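Local coordinates for protein L-threonine-O-3-phosphate decarboxylase (Porphyromonas gingivalis, PDB 3FKD) that probably binds pyridoxal 5'-phosphate and may decarboxylate L-threonine O-3-phosphate, at residues 18-23 / 321-326; 66-71 / 211-216; 82-87 / 107-112; 202-207 / 230-235; 259-264 / 278-283. One frame throughout, in Å; residues are numbered along the deposited sequence.

Contact 1 (18-23 / 321-326)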
# COMPACT_ATOMS: atom_id res chain seq x y z
N VAL A 18 -10.35 -23.88 12.17
CA VAL A 18 -9.14 -23.65 12.96
C VAL A 18 -7.91 -23.52 12.05
O VAL A 18 -7.64 -24.42 11.23
CB VAL A 18 -8.92 -24.79 13.96
CG1 VAL A 18 -7.66 -24.54 14.84
CG2 VAL A 18 -10.18 -24.97 14.81
N ASN A 19 -7.18 -22.41 12.19
CA ASN A 19 -6.14 -22.09 11.22
C ASN A 19 -4.73 -22.40 11.69
O ASN A 19 -4.27 -21.82 12.66
CB ASN A 19 -6.24 -20.63 10.80
CG ASN A 19 -5.57 -20.38 9.47
OD1 ASN A 19 -4.84 -21.22 8.96
ND2 ASN A 19 -5.82 -19.22 8.91
N PHE A 20 -4.07 -23.32 10.98
CA PHE A 20 -2.72 -23.79 11.30
C PHE A 20 -1.76 -23.27 10.21
O PHE A 20 -0.55 -23.48 10.26
CB PHE A 20 -2.66 -25.36 11.39
CG PHE A 20 -3.43 -25.96 12.56
CD1 PHE A 20 -2.79 -26.25 13.76
CD2 PHE A 20 -4.77 -26.23 12.45
CE1 PHE A 20 -3.49 -26.77 14.84
CE2 PHE A 20 -5.46 -26.76 13.52
CZ PHE A 20 -4.83 -27.02 14.73
N SER A 21 -2.29 -22.57 9.22
CA SER A 21 -1.52 -22.18 8.03
C SER A 21 -0.86 -20.78 8.04
O SER A 21 -0.17 -20.44 7.09
CB SER A 21 -2.43 -22.26 6.83
OG SER A 21 -3.18 -21.07 6.72
N THR A 22 -1.08 -19.97 9.08
CA THR A 22 -0.53 -18.64 9.12
C THR A 22 0.58 -18.49 10.16
O THR A 22 0.56 -19.13 11.19
CB THR A 22 -1.64 -17.50 9.24
OG1 THR A 22 -1.99 -17.25 10.61
CG2 THR A 22 -2.90 -17.84 8.42
N THR A 23 1.57 -17.67 9.86
CA THR A 23 2.59 -17.36 10.83
C THR A 23 2.22 -16.08 11.55
O THR A 23 3.09 -15.37 12.02
CB THR A 23 3.98 -17.21 10.18
OG1 THR A 23 3.93 -16.21 9.17
CG2 THR A 23 4.44 -18.56 9.56
N THR A 321 1.59 -23.91 12.28
CA THR A 321 1.70 -23.08 13.48
C THR A 321 0.89 -23.62 14.66
O THR A 321 -0.32 -23.79 14.56
CB THR A 321 1.20 -21.63 13.23
OG1 THR A 321 1.78 -21.14 12.03
CG2 THR A 321 1.58 -20.70 14.42
N THR A 322 1.57 -23.83 15.77
CA THR A 322 0.93 -24.18 17.04
C THR A 322 -0.27 -23.30 17.40
O THR A 322 -0.14 -22.10 17.58
CB THR A 322 1.96 -24.10 18.16
OG1 THR A 322 3.08 -24.92 17.81
CG2 THR A 322 1.36 -24.46 19.57
N GLN A 323 -1.44 -23.92 17.49
CA GLN A 323 -2.67 -23.28 17.91
C GLN A 323 -2.91 -23.59 19.40
O GLN A 323 -1.95 -23.79 20.13
CB GLN A 323 -3.81 -23.74 17.00
CG GLN A 323 -3.62 -23.32 15.52
CD GLN A 323 -3.27 -21.80 15.35
OE1 GLN A 323 -4.01 -20.93 15.81
NE2 GLN A 323 -2.12 -21.50 14.75
N ARG A 324 -4.14 -23.60 19.87
CA ARG A 324 -4.33 -23.97 21.30
C ARG A 324 -4.10 -25.49 21.62
O ARG A 324 -4.19 -26.33 20.73
CB ARG A 324 -5.71 -23.54 21.78
CG ARG A 324 -5.90 -22.05 21.82
CD ARG A 324 -7.39 -21.72 22.00
NE ARG A 324 -7.67 -20.30 21.80
CZ ARG A 324 -8.88 -19.75 21.87
NH1 ARG A 324 -9.02 -18.45 21.67
NH2 ARG A 324 -9.95 -20.50 22.12
N PRO A 325 -3.81 -25.84 22.88
CA PRO A 325 -3.58 -27.27 23.17
C PRO A 325 -4.74 -28.15 22.74
O PRO A 325 -4.54 -29.06 21.93
CB PRO A 325 -3.39 -27.29 24.67
CG PRO A 325 -2.83 -25.97 24.99
CD PRO A 325 -3.55 -25.00 24.06
N ALA A 326 -5.94 -27.88 23.23
CA ALA A 326 -7.11 -28.60 22.74
C ALA A 326 -7.19 -28.67 21.20
O ALA A 326 -7.56 -29.69 20.66
CB ALA A 326 -8.40 -28.05 23.34

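Contact 2 (66-71 / 211-216)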
# COMPACT_ATOMS: atom_id res chain seq x y z
N ASP A 66 17.51 7.48 15.30
CA ASP A 66 17.17 8.80 14.79
C ASP A 66 15.91 8.80 13.93
O ASP A 66 15.56 7.80 13.31
CB ASP A 66 18.34 9.41 14.02
CG ASP A 66 19.60 9.54 14.89
OD1 ASP A 66 19.51 9.37 16.13
OD2 ASP A 66 20.69 9.82 14.33
N ASN A 67 15.24 9.94 13.91
CA ASN A 67 14.10 10.15 13.04
C ASN A 67 14.47 9.78 11.59
O ASN A 67 13.65 9.24 10.86
CB ASN A 67 13.71 11.62 13.11
CG ASN A 67 12.23 11.84 12.98
OD1 ASN A 67 11.66 11.83 11.88
ND2 ASN A 67 11.58 12.06 14.13
N ASN A 68 15.71 10.12 11.22
CA ASN A 68 16.30 9.82 9.93
C ASN A 68 16.39 8.33 9.58
O ASN A 68 16.64 7.96 8.42
CB ASN A 68 17.74 10.31 9.95
CG ASN A 68 17.86 11.77 9.68
OD1 ASN A 68 17.02 12.36 8.97
ND2 ASN A 68 18.91 12.39 10.23
N ALA A 69 16.27 7.47 10.57
CA ALA A 69 16.59 6.07 10.34
C ALA A 69 15.35 5.18 10.24
O ALA A 69 15.50 3.97 10.09
CB ALA A 69 17.58 5.55 11.39
N ILE A 70 14.16 5.76 10.38
CA ILE A 70 12.93 4.98 10.19
C ILE A 70 12.19 5.39 8.93
O ILE A 70 12.23 6.53 8.49
CB ILE A 70 11.97 4.96 11.44
CG1 ILE A 70 12.40 3.91 12.46
CG2 ILE A 70 10.55 4.59 11.03
CD1 ILE A 70 13.51 4.32 13.41
N LEU A 71 11.50 4.45 8.35
CA LEU A 71 10.68 4.73 7.20
C LEU A 71 9.50 3.79 7.31
O LEU A 71 9.67 2.56 7.17
CB LEU A 71 11.46 4.48 5.90
CG LEU A 71 10.57 4.55 4.65
CD1 LEU A 71 10.51 5.92 4.11
CD2 LEU A 71 11.04 3.58 3.57
N ALA A 211 17.40 1.78 8.98
CA ALA A 211 18.71 1.72 8.39
C ALA A 211 19.53 2.97 8.70
O ALA A 211 19.00 3.96 9.18
CB ALA A 211 18.60 1.50 6.90
N ASN A 212 20.84 2.91 8.46
CA ASN A 212 21.66 4.10 8.64
C ASN A 212 21.27 5.05 7.51
O ASN A 212 20.83 4.60 6.46
CB ASN A 212 23.13 3.75 8.59
N LYS A 213 21.39 6.35 7.71
CA LYS A 213 20.77 7.28 6.77
C LYS A 213 21.41 7.43 5.37
O LYS A 213 20.79 7.94 4.45
CB LYS A 213 20.50 8.64 7.44
CG LYS A 213 21.68 9.27 8.16
CD LYS A 213 21.28 10.65 8.68
CE LYS A 213 20.68 11.50 7.54
NZ LYS A 213 20.24 12.90 7.90
N ASP A 214 22.64 6.97 5.20
CA ASP A 214 23.17 6.85 3.86
C ASP A 214 22.34 5.84 3.07
O ASP A 214 21.91 6.11 1.96
CB ASP A 214 24.62 6.39 3.89
CG ASP A 214 25.60 7.54 3.87
OD1 ASP A 214 26.60 7.44 4.61
OD2 ASP A 214 25.38 8.53 3.11
N PHE A 215 22.13 4.66 3.64
CA PHE A 215 21.32 3.68 2.96
C PHE A 215 19.91 4.22 2.82
O PHE A 215 19.36 4.32 1.72
CB PHE A 215 21.33 2.34 3.71
CG PHE A 215 20.35 1.32 3.17
CD1 PHE A 215 20.75 0.40 2.24
CD2 PHE A 215 19.04 1.31 3.59
CE1 PHE A 215 19.88 -0.52 1.75
CE2 PHE A 215 18.16 0.40 3.09
CZ PHE A 215 18.59 -0.53 2.18
N MSE A 216 19.33 4.60 3.95
CA MSE A 216 17.97 5.11 3.97
C MSE A 216 17.60 6.10 2.85
O MSE A 216 16.44 6.14 2.43
CB MSE A 216 17.65 5.74 5.32
CG MSE A 216 16.17 5.94 5.46
SE MSE A 216 15.26 4.20 5.39
CE MSE A 216 15.26 3.87 7.26

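Contact 3 (82-87 / 107-112)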
# COMPACT_ATOMS: atom_id res chain seq x y z
N GLN A 82 10.65 -1.98 -1.98
CA GLN A 82 11.26 -0.68 -2.08
C GLN A 82 12.79 -0.75 -1.95
O GLN A 82 13.50 0.09 -2.51
CB GLN A 82 10.67 0.31 -1.07
CG GLN A 82 10.48 1.72 -1.66
CD GLN A 82 10.34 2.80 -0.61
OE1 GLN A 82 9.45 2.76 0.24
NE2 GLN A 82 11.22 3.78 -0.66
N ILE A 83 13.28 -1.72 -1.19
CA ILE A 83 14.72 -1.92 -0.98
C ILE A 83 15.38 -2.50 -2.25
O ILE A 83 16.39 -1.99 -2.72
CB ILE A 83 14.99 -2.87 0.22
CG1 ILE A 83 14.62 -2.21 1.57
CG2 ILE A 83 16.44 -3.36 0.23
CD1 ILE A 83 14.91 -3.13 2.76
N ALA A 84 14.79 -3.57 -2.77
CA ALA A 84 15.13 -4.14 -4.07
C ALA A 84 15.20 -3.07 -5.13
O ALA A 84 16.20 -2.99 -5.84
CB ALA A 84 14.12 -5.18 -4.47
N GLN A 85 14.15 -2.25 -5.22
CA GLN A 85 14.08 -1.13 -6.17
C GLN A 85 15.27 -0.18 -6.09
O GLN A 85 15.97 0.07 -7.12
CB GLN A 85 12.76 -0.35 -6.05
CG GLN A 85 12.42 0.48 -7.28
CD GLN A 85 11.17 1.35 -7.12
OE1 GLN A 85 10.54 1.38 -6.06
NE2 GLN A 85 10.82 2.09 -8.16
N ALA A 86 15.51 0.34 -4.88
CA ALA A 86 16.60 1.28 -4.67
C ALA A 86 17.98 0.73 -5.13
O ALA A 86 18.92 1.50 -5.30
CB ALA A 86 16.66 1.71 -3.21
N PHE A 87 18.08 -0.60 -5.29
CA PHE A 87 19.36 -1.22 -5.62
C PHE A 87 19.28 -2.21 -6.80
O PHE A 87 19.92 -3.27 -6.77
CB PHE A 87 19.98 -1.86 -4.35
CG PHE A 87 20.31 -0.84 -3.30
CD1 PHE A 87 19.35 -0.40 -2.42
CD2 PHE A 87 21.58 -0.28 -3.23
CE1 PHE A 87 19.65 0.56 -1.50
CE2 PHE A 87 21.87 0.69 -2.30
CZ PHE A 87 20.91 1.11 -1.43
N ARG A 107 13.89 -10.24 -8.04
CA ARG A 107 13.70 -10.56 -9.44
C ARG A 107 13.09 -9.34 -10.12
O ARG A 107 13.62 -8.84 -11.12
CB ARG A 107 12.82 -11.81 -9.63
CG ARG A 107 12.28 -11.95 -11.07
CD ARG A 107 11.21 -13.00 -11.21
NE ARG A 107 10.04 -12.63 -10.41
CZ ARG A 107 8.91 -13.34 -10.31
NH1 ARG A 107 8.76 -14.48 -10.97
NH2 ARG A 107 7.91 -12.88 -9.54
N MSE A 108 11.99 -8.84 -9.57
CA MSE A 108 11.31 -7.74 -10.21
C MSE A 108 12.31 -6.65 -10.51
O MSE A 108 12.26 -6.04 -11.57
CB MSE A 108 10.17 -7.21 -9.35
CG MSE A 108 9.58 -5.91 -9.84
SE MSE A 108 8.08 -5.40 -8.70
CE MSE A 108 7.96 -3.51 -9.16
N TYR A 109 13.26 -6.44 -9.60
CA TYR A 109 14.24 -5.39 -9.85
C TYR A 109 15.58 -5.90 -10.42
O TYR A 109 16.61 -5.22 -10.34
CB TYR A 109 14.35 -4.44 -8.66
CG TYR A 109 13.04 -3.73 -8.47
CD1 TYR A 109 12.08 -4.20 -7.58
CD2 TYR A 109 12.72 -2.62 -9.24
CE1 TYR A 109 10.87 -3.59 -7.44
CE2 TYR A 109 11.49 -1.97 -9.10
CZ TYR A 109 10.57 -2.46 -8.19
OH TYR A 109 9.36 -1.85 -8.04
N GLU A 110 15.53 -7.08 -11.03
CA GLU A 110 16.65 -7.69 -11.75
C GLU A 110 17.99 -7.74 -10.98
O GLU A 110 19.03 -7.35 -11.50
CB GLU A 110 16.81 -7.06 -13.14
CG GLU A 110 15.69 -7.43 -14.12
CD GLU A 110 15.40 -6.32 -15.17
OE1 GLU A 110 16.09 -5.26 -15.16
OE2 GLU A 110 14.46 -6.51 -15.99
N HIS A 111 17.90 -8.18 -9.73
CA HIS A 111 19.03 -8.59 -8.92
C HIS A 111 19.54 -9.92 -9.48
O HIS A 111 18.76 -10.73 -9.98
CB HIS A 111 18.57 -8.82 -7.46
CG HIS A 111 18.53 -7.57 -6.61
ND1 HIS A 111 17.73 -6.48 -6.90
CD2 HIS A 111 19.18 -7.26 -5.46
CE1 HIS A 111 17.90 -5.55 -5.98
NE2 HIS A 111 18.77 -5.99 -5.10
N GLU A 112 20.84 -10.16 -9.42
CA GLU A 112 21.35 -11.52 -9.65
C GLU A 112 21.26 -12.29 -8.34
O GLU A 112 21.90 -11.93 -7.36
CB GLU A 112 22.78 -11.51 -10.17
CG GLU A 112 22.96 -10.67 -11.44
CD GLU A 112 24.37 -10.74 -12.03
OE1 GLU A 112 24.96 -9.66 -12.29
OE2 GLU A 112 24.86 -11.88 -12.23
O HOH W 1 8.71 -0.90 -5.37

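Contact 4 (202-207 / 230-235)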
# COMPACT_ATOMS: atom_id res chain seq x y z
N PRO A 202 -2.53 -8.23 9.92
CA PRO A 202 -2.06 -8.37 8.54
C PRO A 202 -2.87 -7.53 7.52
O PRO A 202 -2.30 -7.05 6.55
CB PRO A 202 -2.26 -9.88 8.24
CG PRO A 202 -2.99 -10.44 9.37
CD PRO A 202 -3.28 -9.40 10.39
N GLY A 203 -4.17 -7.36 7.77
CA GLY A 203 -5.03 -6.60 6.89
C GLY A 203 -4.83 -5.08 6.90
O GLY A 203 -5.26 -4.42 5.98
N LEU A 204 -4.18 -4.55 7.92
CA LEU A 204 -3.89 -3.15 8.02
C LEU A 204 -2.73 -2.70 7.15
O LEU A 204 -2.64 -1.53 6.81
CB LEU A 204 -3.63 -2.76 9.47
CG LEU A 204 -4.69 -1.96 10.22
CD1 LEU A 204 -6.00 -2.09 9.50
CD2 LEU A 204 -4.81 -2.43 11.68
N ARG A 205 -1.85 -3.64 6.80
CA ARG A 205 -0.68 -3.35 5.95
C ARG A 205 0.22 -2.28 6.51
O ARG A 205 0.26 -1.21 5.98
CB ARG A 205 -1.10 -2.94 4.53
CG ARG A 205 -2.22 -3.83 3.91
CD ARG A 205 -1.93 -5.38 3.88
NE ARG A 205 -0.69 -5.71 3.22
CZ ARG A 205 0.36 -6.30 3.79
NH1 ARG A 205 0.32 -6.67 5.07
NH2 ARG A 205 1.46 -6.55 3.07
N ILE A 206 0.96 -2.57 7.57
CA ILE A 206 1.85 -1.57 8.10
C ILE A 206 3.16 -2.26 8.61
O ILE A 206 3.11 -3.38 9.12
CB ILE A 206 1.09 -0.59 9.08
CG1 ILE A 206 1.87 0.70 9.33
CG2 ILE A 206 0.59 -1.25 10.41
CD1 ILE A 206 3.26 0.51 9.77
N GLY A 207 4.31 -1.61 8.40
CA GLY A 207 5.61 -2.13 8.77
C GLY A 207 6.63 -1.02 8.65
O GLY A 207 6.26 0.10 8.33
N ALA A 230 -4.43 5.51 6.88
CA ALA A 230 -4.69 6.28 8.11
C ALA A 230 -5.00 5.44 9.31
O ALA A 230 -4.51 5.71 10.39
CB ALA A 230 -5.85 7.32 7.88
N LEU A 231 -5.84 4.43 9.12
CA LEU A 231 -6.21 3.53 10.19
C LEU A 231 -5.02 2.74 10.64
O LEU A 231 -4.90 2.46 11.83
CB LEU A 231 -7.27 2.55 9.73
CG LEU A 231 -8.67 3.10 9.62
CD1 LEU A 231 -9.52 2.03 8.94
CD2 LEU A 231 -9.25 3.55 11.02
N ALA A 232 -4.15 2.35 9.70
CA ALA A 232 -2.93 1.61 10.05
C ALA A 232 -2.02 2.45 10.91
O ALA A 232 -1.43 1.94 11.87
CB ALA A 232 -2.17 1.08 8.79
N ILE A 233 -1.91 3.73 10.58
CA ILE A 233 -1.06 4.65 11.34
C ILE A 233 -1.59 4.68 12.78
O ILE A 233 -0.83 4.68 13.75
CB ILE A 233 -0.98 6.09 10.69
CG1 ILE A 233 0.16 6.16 9.65
CG2 ILE A 233 -0.69 7.13 11.71
CD1 ILE A 233 -0.11 7.07 8.43
N GLU A 234 -2.91 4.64 12.86
CA GLU A 234 -3.65 4.77 14.09
C GLU A 234 -3.54 3.50 14.97
O GLU A 234 -3.34 3.59 16.18
CB GLU A 234 -5.10 5.13 13.74
CG GLU A 234 -6.00 5.39 14.89
CD GLU A 234 -5.71 6.70 15.65
OE1 GLU A 234 -4.91 7.52 15.19
OE2 GLU A 234 -6.32 6.89 16.73
N ALA A 235 -3.61 2.33 14.34
CA ALA A 235 -3.40 1.07 15.04
C ALA A 235 -2.00 0.99 15.61
O ALA A 235 -1.81 0.63 16.78
CB ALA A 235 -3.65 -0.11 14.11

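Contact 5 (259-264 / 278-283)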
# COMPACT_ATOMS: atom_id res chain seq x y z
N ASP A 259 5.12 -29.58 23.30
CA ASP A 259 4.11 -30.64 23.45
C ASP A 259 3.45 -31.01 22.12
O ASP A 259 2.96 -32.12 21.96
CB ASP A 259 2.99 -30.30 24.44
CG ASP A 259 3.48 -29.77 25.76
OD1 ASP A 259 4.68 -29.91 26.10
OD2 ASP A 259 2.63 -29.18 26.47
N PHE A 260 3.42 -30.06 21.18
CA PHE A 260 2.84 -30.34 19.87
C PHE A 260 3.80 -31.17 19.01
O PHE A 260 3.38 -32.15 18.41
CB PHE A 260 2.47 -29.03 19.18
CG PHE A 260 1.53 -29.17 18.00
CD1 PHE A 260 0.83 -30.33 17.78
CD2 PHE A 260 1.31 -28.10 17.16
CE1 PHE A 260 -0.05 -30.44 16.73
CE2 PHE A 260 0.43 -28.22 16.12
CZ PHE A 260 -0.24 -29.40 15.90
N ILE A 261 5.08 -30.79 18.99
CA ILE A 261 6.07 -31.46 18.16
C ILE A 261 6.38 -32.89 18.62
O ILE A 261 6.60 -33.78 17.79
CB ILE A 261 7.37 -30.63 18.05
CG1 ILE A 261 7.07 -29.32 17.26
CG2 ILE A 261 8.44 -31.45 17.35
CD1 ILE A 261 8.25 -28.35 17.11
N THR A 262 6.38 -33.09 19.93
CA THR A 262 6.56 -34.38 20.56
C THR A 262 5.48 -35.35 20.13
O THR A 262 5.75 -36.49 19.70
CB THR A 262 6.48 -34.23 22.08
OG1 THR A 262 7.53 -33.38 22.55
CG2 THR A 262 6.54 -35.59 22.75
N ALA A 263 4.23 -34.94 20.30
CA ALA A 263 3.14 -35.76 19.84
C ALA A 263 3.26 -36.02 18.34
O ALA A 263 3.11 -37.16 17.91
CB ALA A 263 1.81 -35.14 20.18
N LEU A 264 3.57 -34.99 17.54
CA LEU A 264 3.70 -35.23 16.12
C LEU A 264 4.77 -36.28 15.73
O LEU A 264 4.54 -37.10 14.83
CB LEU A 264 3.87 -33.93 15.33
CG LEU A 264 2.59 -33.09 15.17
CD1 LEU A 264 2.90 -31.74 14.62
CD2 LEU A 264 1.52 -33.75 14.34
N THR A 278 7.50 -20.82 17.05
CA THR A 278 6.18 -21.43 17.26
C THR A 278 5.47 -21.96 16.00
O THR A 278 4.35 -22.47 16.07
CB THR A 278 5.27 -20.47 17.97
OG1 THR A 278 5.21 -19.29 17.19
CG2 THR A 278 5.84 -20.08 19.30
N PHE A 279 6.12 -21.85 14.86
CA PHE A 279 5.68 -22.61 13.69
C PHE A 279 6.86 -23.47 13.21
O PHE A 279 8.00 -23.23 13.60
CB PHE A 279 5.20 -21.67 12.58
CG PHE A 279 6.20 -20.62 12.22
CD1 PHE A 279 7.20 -20.89 11.32
CD2 PHE A 279 6.14 -19.36 12.81
CE1 PHE A 279 8.14 -19.93 11.02
CE2 PHE A 279 7.07 -18.39 12.51
CZ PHE A 279 8.06 -18.65 11.61
N PHE A 280 6.58 -24.44 12.34
CA PHE A 280 7.58 -25.46 11.96
C PHE A 280 7.17 -26.21 10.69
O PHE A 280 6.00 -26.25 10.33
CB PHE A 280 7.80 -26.48 13.14
CG PHE A 280 6.52 -27.07 13.65
CD1 PHE A 280 5.92 -28.14 13.00
CD2 PHE A 280 5.85 -26.50 14.72
CE1 PHE A 280 4.73 -28.66 13.42
CE2 PHE A 280 4.65 -26.99 15.14
CZ PHE A 280 4.09 -28.10 14.50
N LEU A 281 8.13 -26.82 10.02
CA LEU A 281 7.86 -27.73 8.91
C LEU A 281 7.59 -29.20 9.41
O LEU A 281 8.28 -29.73 10.29
CB LEU A 281 9.07 -27.67 7.95
CG LEU A 281 9.15 -26.86 6.65
CD1 LEU A 281 8.08 -25.82 6.40
CD2 LEU A 281 10.52 -26.23 6.52
N LEU A 282 6.56 -29.84 8.87
CA LEU A 282 6.54 -31.29 8.95
C LEU A 282 6.56 -31.98 7.57
O LEU A 282 5.99 -31.49 6.58
CB LEU A 282 5.43 -31.81 9.88
CG LEU A 282 4.01 -32.18 9.47
CD1 LEU A 282 3.92 -33.04 8.18
CD2 LEU A 282 3.39 -32.92 10.67
N ARG A 283 7.25 -33.12 7.52
CA ARG A 283 7.38 -33.92 6.30
C ARG A 283 6.52 -35.17 6.36
O ARG A 283 6.59 -35.94 7.33
CB ARG A 283 8.83 -34.35 6.11
CG ARG A 283 9.24 -34.53 4.66
CD ARG A 283 10.60 -35.19 4.60
NE ARG A 283 11.37 -34.68 3.47
CZ ARG A 283 11.64 -35.36 2.37
NH1 ARG A 283 12.33 -34.81 1.39
NH2 ARG A 283 11.21 -36.62 2.27

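Contact 1 (18-23 / 321-326)
Gln323 lays its CG over one face of the Phe20 ring, 3.7 Å from the ring centroid and shifted toward the rim, in a CH-pi contact. Beside this pair Thr321 N donates to Phe20 O at 3.0 Å, almost straight at 169°. Thr321 OG1 probably adds a bond to Thr22 O, though the modelled length, 2.5 Å, is doubtful. The Gln323 amide, its plane nearly perpendicular to the ring, folds back on its own segment: the chain bends at chi2, and NE2 reaches Thr321 O at 2.9 Å from above the carbonyl plane. Behind the first shell, Ser21 N donates to Asn19 OD1 at 2.9 Å, an Asx turn; Ser21 OG is a second donor to the same oxygen at 2.8 Å. Farther out, Phe331 of helix 325-339 meets the Phe20 ring, and Tyr169 bonds Thr23 OG1. All this lies in the C-terminal part of the aminotransferase fold, where strand 18-19 edges the mixed five-stranded sheet. The straight Thr321 N to Phe20 O bond, probably seconded by the hydroxyl, thus joins the N-terminal segment to the end of strand 317-321, while Gln323 CG over the Phe20 ring adds an apolar hold.

Contact 2 (66-71 / 211-216)
Met216, a selenomethionine in this crystal, packs its SE against Leu71 CB at 3.8 Å, between helix 213-220 and the start of strand 70-73. Its CG passes Asn68 O at 3.6 Å. Two bends, at chi2 and chi3, turn the methyl end back toward the backbone around Ala69, where the fit is so close in the model that its detail is doubtful. Ala69 and Ala211 meet in the same buried zone: Ala211 N donates to Ala69 O at 3.1 Å, although the exact place of that oxygen is less sure, and Ala69 CB approaches Ala211 O at 3.1 Å. The outer side differs in kind. There Lys213 and Asn68, both exposed, cross at a slant, with Lys213 CD 3.8 Å from Asn68 CB. A chi1 of 51° wedges Lys213 CG between its backbone N and carbonyl carbon, and the long chain then runs out over the asparagine. Strand 70-73 is an edge strand, antiparallel to 207-210, which is in turn antiparallel to 189-194. This order and direction belong to the seven-stranded large-domain sheet of class I and II aminotransferases, and the contact packs the helix after 207-210 against the entry to the edge strand.

Contact 3 (82-87 / 107-112)
Tyr109 presses one ring face on Gln85, whose CB sits over the ring centre, 3.7 Å from the centroid and 13° off the normal, as a CH-pi contact. The other face is covered by Met108 CG of its own segment. With CG anti to the backbone N (chi1 -160°) and the chain extended beyond it, Gln85 runs out along the ring toward the phenol end, its amide plane 26° from the ring plane. A water joins the two ends, donating to Gln85 OE1 at 3.0 Å and lying 2.9 Å from Tyr109 OH. Both ends also reach the second subunit: Gln85 NE2 bonds Tyr109 OH of that subunit, and Tyr109 OH bonds its Gln85 NE2, so this pair belongs to the dimer interface. Helix 100-108 ends just before Tyr109 in a Schellman motif, with Glu110 the C-prime residue, His111 N bonding Cys106 O and Glu110 N bonding Arg107 O. The chain then enters strand 112-117, completing a beta-alpha-beta crossover from strand 91-96. His111 points its ring back at the end of helix 75-86. Its CE1 lies 3.1 Å from Ala84 O, which sits in the ring plane at the edge, and 3.1 Å from Phe87 O, which approaches obliquely; such a C-H is probably polarised toward these oxygens. Ala84 CB touches Tyr109 CD1 at 3.8 Å.

Contact 4 (202-207 / 230-235)
Leu204 and Ile206 close from the loop on Ala232, whose methyl is the main point of contact on helix 230-241. Along the loop, Pro202 comes first and packs on Ile44 of the second subunit. Its carbonyl O accepts from Arg205 NH1 at 3.0 Å, in the carbonyl plane, which ties the turn together. Gly203 makes a backbone bond to the second subunit. Leu204 then reaches across: its CB is 4.2 Å from Ala232 CB, and its CD2 goes one helical turn farther to Ala235 CB at 3.6 Å. Asn229 is shared between the two sides, its ND2 bonded to Leu204 O and its OD1 to Ala232 N. Arg205, at positive phi, swings its guanidinium away from the helix, and NE bonds Trp226 O of the second subunit. Ile206 turns back, with CB 3.7 Å from Ala232 CB. Its CG1 is anti to the backbone N (chi1 -163°), and both branches border the same alanine methyl. Gly207 starts strand 207-210 and bonds by its backbone to Thr73. The run from Gly203 to Gly207 resembles the G-L-R-x-G element that follows the cofactor-lysine region in fold-type I aminotransferases. This loop between helix 196-199 and strand 207-210 packs against helix 230-241, which has helix 31-39 against it through Leu33 and Leu37 on Ala235, and the second subunit beside it through Leu231 on Leu231.

Contact 5 (259-264 / 278-283)
Phe280 pushes its ring from strand 279-284 into a pocket of helix side chains made by Phe260, Ile261 and Leu264. CB leaves the strand toward the helix, and a chi1 of 52° places CG between the backbone N and the carbonyl carbon. At the root of the ring, CG lies 4.1 Å from Ile261 CD1, and CD2, next along the rim, lies 3.9 Å from the same methyl. One atom on, CE2 meets Ile261 CG1 at 4.0 Å; this methylene stands over the ring face, offset toward the rim, in a CH-pi contact, the two side chains running antiparallel alongside one another. On the other flank of the ring's rim, CE1 touches Leu264 CD1 at 3.8 Å, obliquely. Segments 259-264 and 279-283 run almost parallel, 10° apart, their axes approaching to 10.8 Å, in the C-terminal alpha/beta part of the aminotransferase fold, where helix 250-266 packs on the face of the mixed sheet. The tip of the ring, CZ, reaches Phe260 CD2 at 3.8 Å. Here the edge of Phe280 faces the Phe260 ring in an offset edge-to-face pair, the centroids 5.7 Å apart and the planes at 79°. Leu264 CD1 bridges both rings, for it also lies over a face of Phe260. From there it extends to Leu282 CD2 at 4.2 Å, two residues along the strand on the same side. Phe260 in turn meets Phe331 of helix 325-339 edge-to-face, and Val272 of the edge strand 270-272 borders Ile261, Leu264 and Leu282.

In the fold
Contacts 1 and 5 share the small sheet and touch, Thr322 N lying 3.1 Å from Thr278 O; contact 5 is a buried aromatic and aliphatic core, whereas contact 1, where the edge strand 18-19 leaves the sheet and meets the end of the inner strand 317-321, mixes backbone and hydroxyl bonds with one ring. Contacts 2, 3 and 4 belong to the large-domain side. Contacts 2 and 3 meet through Phe215 and Phe87, yet contact 2 has an exposed lysine flank, and contact 3, though buried, holds a water and sends the polar ends of Gln85 and Tyr109 to the second subunit. Contact 4 is buried and almost wholly apolar across its segments, and it too borders the second subunit.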